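Local coordinates for periplasmic branched-chain amino acid-binding protein (Burkholderia mallei, PDB 3I09) that probably captures branched-chain amino acids or related small carboxylates in the periplasm for an ABC transporter, and here holds acetoacetic acid, at residues Val118-Asp123 with Val287-Lys292; Asp19-Gly24 with Ala281-Ser286; Thr114-His119 with Thr300-Val305. All coordinates share one frame; numbering follows the deposited sequence.

Interaction 1 (Val118-Asp123 with Val287-Lys292); sequences VHYAYD and VTTYLK. With AAE (acetoacetic acid), chain C.
The backbones of Tyr-120 and Thr-289 stay well apart, their CA atoms 10.2 Å from each other, where the chain leaving strand 117-119 passes the middle of helix 278-297. A long side chain from one and a short one from the other close that distance, approaching from opposite directions. With CG anti to the backbone N (chi1 -161°), Tyr-120 reaches out toward the helix, and its OH lies 2.9 Å from Thr-289 OG1 in a hydrogen bond that either hydroxyl could donate. The threonine oxygen sits at the ring edge, near the ring plane. Thr-289 keeps OG1 beside its own backbone N (chi1 -64°), and from there the same oxygen also bonds the carbonyl of Ser-285 one turn back. Tyr-120 OH has a further, stronger partner in Ser-285 OG, so two helix hydroxyls grip the buried phenol.

In the type I periplasmic binding protein fold, strand 117-119 forms one edge of a six-stranded sheet, and the helix joined to it here packs on the same lobe. A tyrosine suits the spot because its long, rigid ring carries a hydroxyl from the loop to the helix, covering most of the distance between the two CA atoms; threonine offers a hydroxyl on a short side chain close to the helix backbone. Beyond Tyr-120 the loop turns into the ligand pocket, where Tyr-122 OH lies 3.6 Å from C5 of acetoacetic acid and bonds the carbonyl of Gly-102. Asp-123 then caps the N-terminus of helix 124-137 through Ala-126 N.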
ATOM      1  N   VAL A 118      -0.819  12.004   5.219  1.00 10.57           N
ATOM      2  CA  VAL A 118       0.380  11.546   4.574  1.00 10.16           C
ATOM      3  C   VAL A 118       0.071  10.176   3.970  1.00 12.17           C
ATOM      4  O   VAL A 118      -0.451   9.306   4.676  1.00 11.27           O
ATOM      5  CB  VAL A 118       1.533  11.428   5.575  1.00 11.24           C
ATOM      6  CG1 VAL A 118       2.797  10.856   4.893  1.00  9.54           C
ATOM      7  CG2 VAL A 118       1.804  12.801   6.188  1.00 11.88           C
ATOM      8  N   HIS A 119       0.431   9.985   2.691  1.00 11.21           N
ATOM      9  CA  HIS A 119       0.270   8.692   2.030  1.00 11.26           C
ATOM     10  C   HIS A 119       1.675   8.140   1.839  1.00 12.14           C
ATOM     11  O   HIS A 119       2.455   8.626   1.029  1.00 11.58           O
ATOM     12  CB  HIS A 119      -0.523   8.825   0.720  1.00 11.77           C
ATOM     13  CG  HIS A 119      -1.198   7.540   0.286  1.00 10.54           C
ATOM     14  ND1 HIS A 119      -1.848   7.421  -0.922  1.00 14.13           N
ATOM     15  CD2 HIS A 119      -1.392   6.364   0.928  1.00 13.02           C
ATOM     16  CE1 HIS A 119      -2.346   6.203  -1.037  1.00 11.15           C
ATOM     17  NE2 HIS A 119      -2.091   5.537   0.073  1.00 11.70           N
ATOM     18  N   TYR A 120       2.007   7.138   2.653  1.00 10.80           N
ATOM     19  CA  TYR A 120       3.395   6.864   2.954  1.00 10.66           C
ATOM     20  C   TYR A 120       4.118   5.862   2.051  1.00 11.37           C
ATOM     21  O   TYR A 120       5.311   6.062   1.762  1.00 10.52           O
ATOM     22  CB  TYR A 120       3.564   6.431   4.409  1.00 10.56           C
ATOM     23  CG  TYR A 120       4.980   6.563   4.958  1.00 10.39           C
ATOM     24  CD1 TYR A 120       5.413   7.754   5.540  1.00  8.90           C
ATOM     25  CD2 TYR A 120       5.851   5.454   4.992  1.00 12.77           C
ATOM     26  CE1 TYR A 120       6.687   7.862   6.101  1.00 12.17           C
ATOM     27  CE2 TYR A 120       7.147   5.562   5.531  1.00 10.26           C
ATOM     28  CZ  TYR A 120       7.544   6.768   6.109  1.00 11.90           C
ATOM     29  OH  TYR A 120       8.804   6.923   6.642  1.00 11.42           O
ATOM     30  N   ALA A 121       3.442   4.779   1.667  1.00 12.22           N
ATOM     31  CA  ALA A 121       4.130   3.610   1.076  1.00 11.62           C
ATOM     32  C   ALA A 121       4.026   3.437  -0.431  1.00 11.99           C
ATOM     33  O   ALA A 121       5.027   3.142  -1.103  1.00 12.13           O
ATOM     34  CB  ALA A 121       3.701   2.328   1.778  1.00 11.25           C
ATOM     35  N   TYR A 122       2.827   3.576  -0.960  1.00 11.01           N
ATOM     36  CA  TYR A 122       2.546   3.359  -2.385  1.00 11.77           C
ATOM     37  C   TYR A 122       1.186   3.981  -2.688  1.00 11.43           C
ATOM     38  O   TYR A 122       0.449   4.294  -1.780  1.00 10.82           O
ATOM     39  CB  TYR A 122       2.512   1.882  -2.768  1.00 11.94           C
ATOM     40  CG  TYR A 122       1.296   1.163  -2.296  1.00 10.55           C
ATOM     41  CD1 TYR A 122       1.096   0.916  -0.940  1.00 10.94           C
ATOM     42  CD2 TYR A 122       0.255   0.861  -3.169  1.00 10.93           C
ATOM     43  CE1 TYR A 122      -0.086   0.291  -0.478  1.00 11.21           C
ATOM     44  CE2 TYR A 122      -0.907   0.199  -2.723  1.00 12.37           C
ATOM     45  CZ  TYR A 122      -1.084  -0.051  -1.389  1.00 12.50           C
ATOM     46  OH  TYR A 122      -2.246  -0.672  -0.962  1.00 12.17           O
ATOM     47  N   ASP A 123       0.866   4.157  -3.958  1.00 11.09           N
ATOM     48  CA  ASP A 123      -0.527   4.429  -4.338  1.00 11.24           C
ATOM     49  C   ASP A 123      -0.824   3.849  -5.695  1.00 11.29           C
ATOM     50  O   ASP A 123       0.048   3.287  -6.374  1.00 11.13           O
ATOM     51  CB  ASP A 123      -0.933   5.927  -4.235  1.00 10.64           C
ATOM     52  CG  ASP A 123      -0.237   6.836  -5.235  1.00 12.53           C
ATOM     53  OD1 ASP A 123       0.079   6.398  -6.352  1.00 12.45           O
ATOM     54  OD2 ASP A 123      -0.028   8.025  -4.860  1.00 12.00           O
ATOM     55  N   VAL A 287       6.197   5.385  11.661  1.00 11.02           N
ATOM     56  CA  VAL A 287       6.197   5.721  13.086  1.00 10.02           C
ATOM     57  C   VAL A 287       7.499   6.421  13.504  1.00 10.39           C
ATOM     58  O   VAL A 287       7.482   7.417  14.222  1.00 10.64           O
ATOM     59  CB  VAL A 287       5.869   4.467  13.956  1.00 10.72           C
ATOM     60  CG1 VAL A 287       6.138   4.699  15.455  1.00 10.14           C
ATOM     61  CG2 VAL A 287       4.367   4.099  13.705  1.00 11.16           C
ATOM     62  N   THR A 288       8.625   5.913  13.038  1.00 10.73           N
ATOM     63  CA  THR A 288       9.863   6.585  13.241  1.00 10.18           C
ATOM     64  C   THR A 288       9.819   8.032  12.710  1.00 10.63           C
ATOM     65  O   THR A 288      10.229   8.965  13.392  1.00 11.54           O
ATOM     66  CB  THR A 288      11.032   5.828  12.607  1.00 11.72           C
ATOM     67  OG1 THR A 288      11.022   4.467  13.047  1.00 11.28           O
ATOM     68  CG2 THR A 288      12.333   6.494  13.001  1.00 11.46           C
ATOM     69  N   THR A 289       9.285   8.201  11.511  1.00 10.80           N
ATOM     70  CA  THR A 289       9.156   9.525  10.889  1.00 10.25           C
ATOM     71  C   THR A 289       8.269  10.458  11.721  1.00 11.79           C
ATOM     72  O   THR A 289       8.632  11.614  11.972  1.00 11.05           O
ATOM     73  CB  THR A 289       8.683   9.358   9.449  1.00 10.14           C
ATOM     74  OG1 THR A 289       9.719   8.655   8.733  1.00 11.16           O
ATOM     75  CG2 THR A 289       8.352  10.730   8.811  1.00 11.21           C
ATOM     76  N   TYR A 290       7.094   9.981  12.137  1.00 10.48           N
ATOM     77  CA  TYR A 290       6.243  10.767  13.024  1.00 10.55           C
ATOM     78  C   TYR A 290       6.970  11.161  14.314  1.00 10.48           C
ATOM     79  O   TYR A 290       6.923  12.318  14.722  1.00  9.28           O
ATOM     80  CB  TYR A 290       4.979   9.992  13.361  1.00 10.55           C
ATOM     81  CG  TYR A 290       4.125  10.673  14.373  1.00 10.70           C
ATOM     82  CD1 TYR A 290       3.320  11.743  14.030  1.00 11.76           C
ATOM     83  CD2 TYR A 290       4.143  10.255  15.715  1.00 13.10           C
ATOM     84  CE1 TYR A 290       2.535  12.388  15.006  1.00 12.46           C
ATOM     85  CE2 TYR A 290       3.382  10.888  16.678  1.00 12.54           C
ATOM     86  CZ  TYR A 290       2.590  11.958  16.311  1.00 12.72           C
ATOM     87  OH  TYR A 290       1.839  12.629  17.242  1.00 15.32           O
ATOM     88  N   LEU A 291       7.576  10.185  14.992  1.00 10.99           N
ATOM     89  CA  LEU A 291       8.205  10.452  16.276  1.00 11.36           C
ATOM     90  C   LEU A 291       9.345  11.461  16.121  1.00 11.94           C
ATOM     91  O   LEU A 291       9.522  12.309  16.989  1.00 11.66           O
ATOM     92  CB  LEU A 291       8.656   9.178  17.008  1.00 11.74           C
ATOM     93  CG  LEU A 291       7.504   8.245  17.467  1.00 12.27           C
ATOM     94  CD1 LEU A 291       8.036   6.900  17.994  1.00 12.21           C
ATOM     95  CD2 LEU A 291       6.629   8.926  18.498  1.00 11.57           C
ATOM     96  N   LYS A 292      10.096  11.374  15.021  1.00 11.56           N
ATOM     97  CA  LYS A 292      11.181  12.337  14.771  1.00 12.27           C
ATOM     98  C   LYS A 292      10.610  13.733  14.617  1.00 11.33           C
ATOM     99  O   LYS A 292      11.229  14.695  15.041  1.00 12.47           O
ATOM    100  CB  LYS A 292      12.012  11.971  13.542  1.00 12.80           C
ATOM    101  CG  LYS A 292      12.974  10.848  13.804  1.00 15.65           C
ATOM    102  CD  LYS A 292      13.800  10.470  12.561  1.00 21.66           C
ATOM    103  CE  LYS A 292      14.936   9.451  12.913  1.00 23.90           C
ATOM    104  NZ  LYS A 292      16.026   9.991  13.802  1.00 26.18           N
TER
HETATM  105  O1  AAE C 501      -6.204   0.117  -0.857  1.00 12.11           O
HETATM  106  C2  AAE C 501      -6.634  -1.046  -0.758  1.00 12.90           C
HETATM  107  O3  AAE C 501      -7.830  -1.299  -0.496  1.00 10.60           O
HETATM  108  C4  AAE C 501      -5.674  -2.192  -1.029  1.00 12.11           C
HETATM  109  C5  AAE C 501      -5.021  -2.671   0.238  1.00 16.14           C
HETATM  110  O8  AAE C 501      -5.098  -2.013   1.303  1.00 11.84           O
HETATM  111  C9  AAE C 501      -4.150  -3.883   0.088  1.00 12.93           C

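Interaction 2 (Asp19-Gly24 with Ala281-Ser286)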
ATOM      1  N   ASP A  19      -2.631 -10.880   6.355  1.00 13.97           N
ATOM      2  CA  ASP A  19      -1.255 -11.399   6.268  1.00 13.69           C
ATOM      3  C   ASP A  19      -0.302 -10.341   5.808  1.00 12.70           C
ATOM      4  O   ASP A  19       0.829 -10.299   6.262  1.00 12.96           O
ATOM      5  CB  ASP A  19      -1.150 -12.597   5.309  1.00 14.99           C
ATOM      6  CG  ASP A  19      -1.812 -13.836   5.825  1.00 21.90           C
ATOM      7  OD1 ASP A  19      -1.913 -14.018   7.056  1.00 29.94           O
ATOM      8  OD2 ASP A  19      -2.219 -14.652   4.968  1.00 29.42           O
ATOM      9  N   ILE A  20      -0.735  -9.477   4.889  1.00 11.77           N
ATOM     10  CA  ILE A  20       0.180  -8.485   4.301  1.00 11.99           C
ATOM     11  C   ILE A  20       0.414  -7.275   5.248  1.00 12.29           C
ATOM     12  O   ILE A  20       1.340  -6.486   5.062  1.00 12.24           O
ATOM     13  CB  ILE A  20      -0.333  -7.985   2.907  1.00 12.77           C
ATOM     14  CG1 ILE A  20      -1.723  -7.361   3.017  1.00 11.71           C
ATOM     15  CG2 ILE A  20      -0.341  -9.105   1.863  1.00 13.73           C
ATOM     16  CD1 ILE A  20      -2.145  -6.641   1.750  1.00 13.49           C
ATOM     17  N   ASP A  21      -0.434  -7.118   6.260  1.00 11.50           N
ATOM     18  CA  ASP A  21      -0.343  -6.002   7.195  1.00 12.19           C
ATOM     19  C   ASP A  21      -0.782  -6.536   8.551  1.00 11.21           C
ATOM     20  O   ASP A  21       0.008  -7.252   9.227  1.00 12.71           O
ATOM     21  CB  ASP A  21      -1.164  -4.781   6.696  1.00 12.16           C
ATOM     22  CG  ASP A  21      -0.958  -3.530   7.559  1.00 17.67           C
ATOM     23  OD1 ASP A  21       0.195  -3.326   8.074  1.00 18.80           O
ATOM     24  OD2 ASP A  21      -1.926  -2.719   7.715  1.00 18.84           O
ATOM     25  N   GLY A  22      -2.020  -6.269   8.964  1.00 12.04           N
ATOM     26  CA  GLY A  22      -2.587  -6.945  10.138  1.00 11.51           C
ATOM     27  C   GLY A  22      -1.726  -6.898  11.402  1.00 12.75           C
ATOM     28  O   GLY A  22      -1.113  -5.861  11.716  1.00 12.47           O
ATOM     29  N   GLN A  23      -1.720  -8.006  12.153  1.00 12.17           N
ATOM     30  CA  GLN A  23      -0.989  -8.116  13.406  1.00 13.37           C
ATOM     31  C   GLN A  23       0.511  -7.850  13.222  1.00 12.53           C
ATOM     32  O   GLN A  23       1.159  -7.292  14.091  1.00 12.17           O
ATOM     33  CB  GLN A  23      -1.217  -9.504  14.068  1.00 13.57           C
ATOM     34  CG  GLN A  23      -0.120  -9.907  15.110  1.00 19.50           C
ATOM     35  N   GLY A  24       1.053  -8.263  12.085  1.00 12.44           N
ATOM     36  CA  GLY A  24       2.457  -8.024  11.759  1.00 12.20           C
ATOM     37  C   GLY A  24       2.784  -6.549  11.694  1.00 11.98           C
ATOM     38  O   GLY A  24       3.824  -6.091  12.157  1.00 11.83           O
ATOM     39  N   ALA A 281       7.124  -3.103   6.825  1.00 11.03           N
ATOM     40  CA  ALA A 281       8.292  -2.186   6.814  1.00 10.79           C
ATOM     41  C   ALA A 281       7.908  -0.718   6.888  1.00  9.61           C
ATOM     42  O   ALA A 281       8.411   0.059   7.730  1.00 10.28           O
ATOM     43  CB  ALA A 281       9.180  -2.452   5.544  1.00 10.77           C
ATOM     44  N   ALA A 282       6.997  -0.313   6.009  1.00  9.68           N
ATOM     45  CA  ALA A 282       6.499   1.081   5.980  1.00  9.67           C
ATOM     46  C   ALA A 282       5.803   1.504   7.282  1.00  9.77           C
ATOM     47  O   ALA A 282       5.973   2.643   7.728  1.00  9.85           O
ATOM     48  CB  ALA A 282       5.575   1.280   4.798  1.00  9.58           C
ATOM     49  N   ASP A 283       5.055   0.583   7.918  1.00 10.32           N
ATOM     50  CA  ASP A 283       4.449   0.851   9.222  1.00 11.25           C
ATOM     51  C   ASP A 283       5.513   1.298  10.237  1.00 10.50           C
ATOM     52  O   ASP A 283       5.335   2.320  10.943  1.00 11.08           O
ATOM     53  CB  ASP A 283       3.726  -0.386   9.790  1.00 11.73           C
ATOM     54  CG  ASP A 283       2.433  -0.766   9.057  1.00 15.77           C
ATOM     55  OD1 ASP A 283       1.790   0.098   8.424  1.00 16.01           O
ATOM     56  OD2 ASP A 283       2.068  -1.990   9.145  1.00 15.75           O
ATOM     57  N   TYR A 284       6.596   0.517  10.342  1.00 10.66           N
ATOM     58  CA  TYR A 284       7.691   0.839  11.246  1.00 10.03           C
ATOM     59  C   TYR A 284       8.297   2.200  10.857  1.00 11.16           C
ATOM     60  O   TYR A 284       8.466   3.080  11.713  1.00 11.52           O
ATOM     61  CB  TYR A 284       8.734  -0.279  11.242  1.00 10.36           C
ATOM     62  CG  TYR A 284       9.959  -0.046  12.102  1.00 10.19           C
ATOM     63  CD1 TYR A 284      10.893   0.912  11.767  1.00 13.24           C
ATOM     64  CD2 TYR A 284      10.187  -0.806  13.256  1.00 11.15           C
ATOM     65  CE1 TYR A 284      12.031   1.128  12.553  1.00 13.09           C
ATOM     66  CE2 TYR A 284      11.349  -0.626  14.029  1.00 10.96           C
ATOM     67  CZ  TYR A 284      12.232   0.371  13.680  1.00 11.85           C
ATOM     68  OH  TYR A 284      13.330   0.584  14.427  1.00 10.87           O
ATOM     69  N   SER A 285       8.588   2.391   9.580  1.00 11.65           N
ATOM     70  CA  SER A 285       9.264   3.615   9.135  1.00 12.68           C
ATOM     71  C   SER A 285       8.428   4.862   9.395  1.00 11.14           C
ATOM     72  O   SER A 285       8.944   5.902   9.776  1.00 11.48           O
ATOM     73  CB  SER A 285       9.593   3.516   7.629  1.00 12.77           C
ATOM     74  OG  SER A 285      10.126   4.727   7.119  1.00 11.85           O
ATOM     75  N   SER A 286       7.130   4.756   9.136  1.00 11.56           N
ATOM     76  CA  SER A 286       6.207   5.890   9.263  1.00 11.61           C
ATOM     77  C   SER A 286       6.136   6.335  10.715  1.00 11.12           C
ATOM     78  O   SER A 286       6.084   7.537  11.001  1.00 12.12           O
ATOM     79  CB  SER A 286       4.795   5.536   8.719  1.00 12.29           C
ATOM     80  OG  SER A 286       4.177   4.607   9.570  1.00 14.59           O
TER
HETATM   81  O   HOH W   1      -0.655  -0.505   6.920  1.00 21.59           O
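Asp-21 and Asp-283 bring their carboxylates together at a slant, the two planes turned 45° apart, with one oxygen from each leading. Asp-21 OD1 comes to 2.5 Å from Asp-283 OD2, whereas the CA atoms behind them are 8.6 Å apart. The Asp-21 side chain extends with CG anti to the backbone N (chi1 -173°), which carries its carboxylate across to helix 278-297; Asp-283 leans from the helix toward it. So close an approach of like charges in a buried place would probably shift the ionisation of the pair. A water molecule ties the remaining oxygens together, donating to Asp-21 OD2 at 2.7 Å and to Asp-283 OD1 at 2.9 Å. Aspartate suits both places, its short carboxylate offering one oxygen to the close contact and the other to the water. Asp-21 OD2 is also bonded to Thr-11 OG1, at the end of strand 5-11, which, with the water, probably limits the rotation of this carboxylate.

In this type I periplasmic binding protein, residues 19-21 end the loop that runs from strand 5-11 to helix 22-36. Ile-20 lines the acetoacetic acid pocket, and the contact joins this pocket loop to a helix distant in sequence, with the side chain of Asp-21 about 7 Å from the ligand. Gly-22 follows with a positive phi of 52°, a backbone shape glycine adopts readily. Gln-280 NE2 binds the carbonyls of Asp-19 and Asp-21, holding the loop to the same helix. One turn beyond Asp-283, Ser-286 OG donates to the Asp-283 carbonyl from above the carbonyl plane.

Interaction 3 (Thr114-His119 with Thr300-Val305). With EDO (1,2-ethanediol), chain K.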
ATOM      1  N   THR A 114      -5.879  16.364   2.004  1.00 13.38           N
ATOM      2  CA  THR A 114      -6.090  17.199   3.188  1.00 14.80           C
ATOM      3  C   THR A 114      -4.724  17.690   3.656  1.00 14.17           C
ATOM      4  O   THR A 114      -3.711  17.110   3.300  1.00 14.30           O
ATOM      5  CB  THR A 114      -6.824  16.465   4.356  1.00 14.19           C
ATOM      6  OG1 THR A 114      -5.902  15.987   5.322  1.00 14.68           O
ATOM      7  CG2 THR A 114      -7.715  15.266   3.871  1.00 15.69           C
ATOM      8  N   PRO A 115      -4.704  18.729   4.465  1.00 14.52           N
ATOM      9  CA  PRO A 115      -3.489  19.219   5.061  1.00 14.74           C
ATOM     10  C   PRO A 115      -2.947  18.374   6.203  1.00 14.26           C
ATOM     11  O   PRO A 115      -1.868  18.684   6.684  1.00 14.18           O
ATOM     12  CB  PRO A 115      -3.894  20.582   5.635  1.00 14.77           C
ATOM     13  CG  PRO A 115      -5.234  20.854   5.129  1.00 16.91           C
ATOM     14  CD  PRO A 115      -5.862  19.529   4.893  1.00 15.97           C
ATOM     15  N   TYR A 116      -3.675  17.322   6.588  1.00 12.56           N
ATOM     16  CA  TYR A 116      -3.301  16.466   7.702  1.00 13.16           C
ATOM     17  C   TYR A 116      -3.000  15.025   7.308  1.00 13.03           C
ATOM     18  O   TYR A 116      -2.858  14.177   8.202  1.00 13.93           O
ATOM     19  CB  TYR A 116      -4.428  16.503   8.761  1.00 13.46           C
ATOM     20  CG  TYR A 116      -4.609  17.905   9.295  1.00 13.65           C
ATOM     21  CD1 TYR A 116      -3.755  18.408  10.271  1.00 16.92           C
ATOM     22  CD2 TYR A 116      -5.540  18.758   8.748  1.00 15.98           C
ATOM     23  CE1 TYR A 116      -3.864  19.714  10.721  1.00 17.70           C
ATOM     24  CE2 TYR A 116      -5.661  20.069   9.212  1.00 16.27           C
ATOM     25  CZ  TYR A 116      -4.816  20.532  10.178  1.00 16.95           C
ATOM     26  OH  TYR A 116      -4.934  21.834  10.619  1.00 20.56           O
ATOM     27  N   THR A 117      -2.890  14.753   5.999  1.00 12.74           N
ATOM     28  CA  THR A 117      -2.780  13.392   5.481  1.00 12.51           C
ATOM     29  C   THR A 117      -1.408  13.145   4.888  1.00 11.66           C
ATOM     30  O   THR A 117      -0.898  13.981   4.150  1.00 10.73           O
ATOM     31  CB  THR A 117      -3.834  13.177   4.417  1.00 13.90           C
ATOM     32  OG1 THR A 117      -5.133  13.419   5.000  1.00 16.81           O
ATOM     33  CG2 THR A 117      -3.737  11.736   3.806  1.00 11.66           C
ATOM     34  N   VAL A 118      -0.819  12.004   5.219  1.00 10.57           N
ATOM     35  CA  VAL A 118       0.380  11.546   4.574  1.00 10.16           C
ATOM     36  C   VAL A 118       0.071  10.176   3.970  1.00 12.17           C
ATOM     37  O   VAL A 118      -0.451   9.306   4.676  1.00 11.27           O
ATOM     38  CB  VAL A 118       1.533  11.428   5.575  1.00 11.24           C
ATOM     39  CG1 VAL A 118       2.797  10.856   4.893  1.00  9.54           C
ATOM     40  CG2 VAL A 118       1.804  12.801   6.188  1.00 11.88           C
ATOM     41  N   HIS A 119       0.431   9.985   2.691  1.00 11.21           N
ATOM     42  CA  HIS A 119       0.270   8.692   2.030  1.00 11.26           C
ATOM     43  C   HIS A 119       1.675   8.140   1.839  1.00 12.14           C
ATOM     44  O   HIS A 119       2.455   8.626   1.029  1.00 11.58           O
ATOM     45  CB  HIS A 119      -0.523   8.825   0.720  1.00 11.77           C
ATOM     46  CG  HIS A 119      -1.198   7.540   0.286  1.00 10.54           C
ATOM     47  ND1 HIS A 119      -1.848   7.421  -0.922  1.00 14.13           N
ATOM     48  CD2 HIS A 119      -1.392   6.364   0.928  1.00 13.02           C
ATOM     49  CE1 HIS A 119      -2.346   6.203  -1.037  1.00 11.15           C
ATOM     50  NE2 HIS A 119      -2.091   5.537   0.073  1.00 11.70           N
ATOM     51  N   THR A 300       3.128  17.709  20.099  1.00 14.73           N
ATOM     52  CA  THR A 300       2.255  16.862  19.260  1.00 15.43           C
ATOM     53  C   THR A 300       1.176  17.694  18.541  1.00 13.69           C
ATOM     54  O   THR A 300       0.360  17.137  17.816  1.00 14.60           O
ATOM     55  CB  THR A 300       1.538  15.778  20.098  1.00 15.14           C
ATOM     56  OG1 THR A 300       1.060  16.380  21.311  1.00 14.96           O
ATOM     57  CG2 THR A 300       2.475  14.624  20.435  1.00 18.01           C
ATOM     58  N   ASP A 301       1.154  19.017  18.735  1.00 14.25           N
ATOM     59  CA  ASP A 301       0.213  19.896  18.001  1.00 15.50           C
ATOM     60  C   ASP A 301       0.231  19.583  16.497  1.00 15.41           C
ATOM     61  O   ASP A 301       1.319  19.542  15.884  1.00 15.13           O
ATOM     62  CB  ASP A 301       0.602  21.370  18.176  1.00 16.21           C
ATOM     63  CG  ASP A 301      -0.240  22.293  17.317  1.00 20.38           C
ATOM     64  OD1 ASP A 301      -1.385  22.577  17.743  1.00 25.93           O
ATOM     65  OD2 ASP A 301       0.211  22.759  16.233  1.00 22.04           O
ATOM     66  N   SER A 302      -0.936  19.342  15.912  1.00 14.39           N
ATOM     67  CA  SER A 302      -0.985  18.800  14.546  1.00 15.06           C
ATOM     68  C   SER A 302      -0.406  19.768  13.496  1.00 15.08           C
ATOM     69  O   SER A 302       0.266  19.332  12.561  1.00 14.97           O
ATOM     70  CB  SER A 302      -2.386  18.395  14.172  1.00 15.35           C
ATOM     71  OG  SER A 302      -3.261  19.501  14.142  1.00 14.83           O
ATOM     72  N   ASP A 303      -0.590  21.076  13.673  1.00 15.30           N
ATOM     73  CA  ASP A 303      -0.020  22.004  12.698  1.00 15.76           C
ATOM     74  C   ASP A 303       1.509  22.066  12.773  1.00 16.23           C
ATOM     75  O   ASP A 303       2.152  22.073  11.730  1.00 16.21           O
ATOM     76  CB  ASP A 303      -0.653  23.382  12.774  1.00 17.23           C
ATOM     77  CG  ASP A 303      -2.110  23.394  12.318  1.00 20.49           C
ATOM     78  OD1 ASP A 303      -2.558  22.478  11.590  1.00 23.77           O
ATOM     79  OD2 ASP A 303      -2.803  24.377  12.678  1.00 25.06           O
ATOM     80  N   LYS A 304       2.074  22.040  13.977  1.00 16.13           N
ATOM     81  CA  LYS A 304       3.516  21.988  14.153  1.00 16.46           C
ATOM     82  C   LYS A 304       4.106  20.685  13.622  1.00 14.78           C
ATOM     83  O   LYS A 304       5.134  20.708  12.983  1.00 13.67           O
ATOM     84  CB  LYS A 304       3.918  22.158  15.615  1.00 16.56           C
ATOM     85  CG  LYS A 304       3.574  23.551  16.164  1.00 19.25           C
ATOM     86  CD  LYS A 304       3.928  23.673  17.630  1.00 21.58           C
ATOM     87  CE  LYS A 304       3.644  25.081  18.105  1.00 25.02           C
ATOM     88  NZ  LYS A 304       4.091  25.259  19.515  1.00 28.16           N
ATOM     89  N   VAL A 305       3.445  19.555  13.898  1.00 13.90           N
ATOM     90  CA  VAL A 305       3.948  18.241  13.434  1.00 12.74           C
ATOM     91  C   VAL A 305       3.877  18.158  11.908  1.00 12.29           C
ATOM     92  O   VAL A 305       4.843  17.727  11.263  1.00 11.69           O
ATOM     93  CB  VAL A 305       3.199  17.058  14.122  1.00 12.97           C
ATOM     94  CG1 VAL A 305       3.619  15.737  13.482  1.00 10.87           C
ATOM     95  CG2 VAL A 305       3.489  17.080  15.650  1.00 12.00           C
TER
HETATM   96  C1  EDO K  13      -4.974  22.446  14.799  1.00 38.08           C
HETATM   97  O1  EDO K  13      -4.833  23.747  14.239  1.00 39.60           O
HETATM   98  C2  EDO K  13      -3.977  22.310  15.930  1.00 38.69           C
HETATM   99  O2  EDO K  13      -2.655  22.450  15.418  1.00 34.97           O
HETATM  100  O   HOH W   2      -5.217  25.103  11.695  1.00 35.50           O
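The ring of Tyr-116 meets Asp-303 at its edge, near the ring plane, and the aspartate's carboxylate is nearly coplanar with it, the planes 26° apart. Ser-302 OG approaches the ring obliquely, 3.5 Å from Tyr-116 CE1, while its own hydrogen bond goes to the carbonyl of Lys-95. Tyr-116 OH donates to Asp-303 OD1 at 2.6 Å, and OD1 receives it on its syn lone pair, the side of OD2. Tyrosine suits the place because its ring passes Ser-302 and carries the hydroxyl to an exposed aspartate.

Helix 302-309 begins here beside the edge strand 117-119 of the six-stranded sheet. Asp-301 is its N-cap: CG stands anti to the backbone N (chi1 174°), and OD2 accepts from Lys-304 N at 3.0 Å. On the other segment Thr-114 OG1 accepts from Tyr-116 N in an ST turn, within a type I beta turn that leads into the strand. A 1,2-ethanediol, probably from the crystallisation liquor, donates through O1 to Asp-303 OD2 at 2.6 Å and through O2 to Asp-301 OD1. Water 2 also donates to Asp-303 OD2.

How the interactions relate
Interactions 1 and 2 are buried and both rest on helix 278-297, between one and two turns apart; interaction 3 is only partly buried, farther out, at the start of helix 302-309, which follows that helix in the chain. Interactions 1 and 3 share Val-118 and His-119 and anchor opposite ends of strand 117-119, each through a tyrosine hydroxyl. The partner changes with depth: neutral hydroxyls inside, a carboxylate near the surface, where water and a 1,2-ethanediol, probably from the crystallisation liquor, also bind. Interaction 2 instead buries two acids against each other. It also packs on interaction 1, Ala-121 CB lying 3.7 Å from Ala-282 CB, whereas interactions 2 and 3 do not touch.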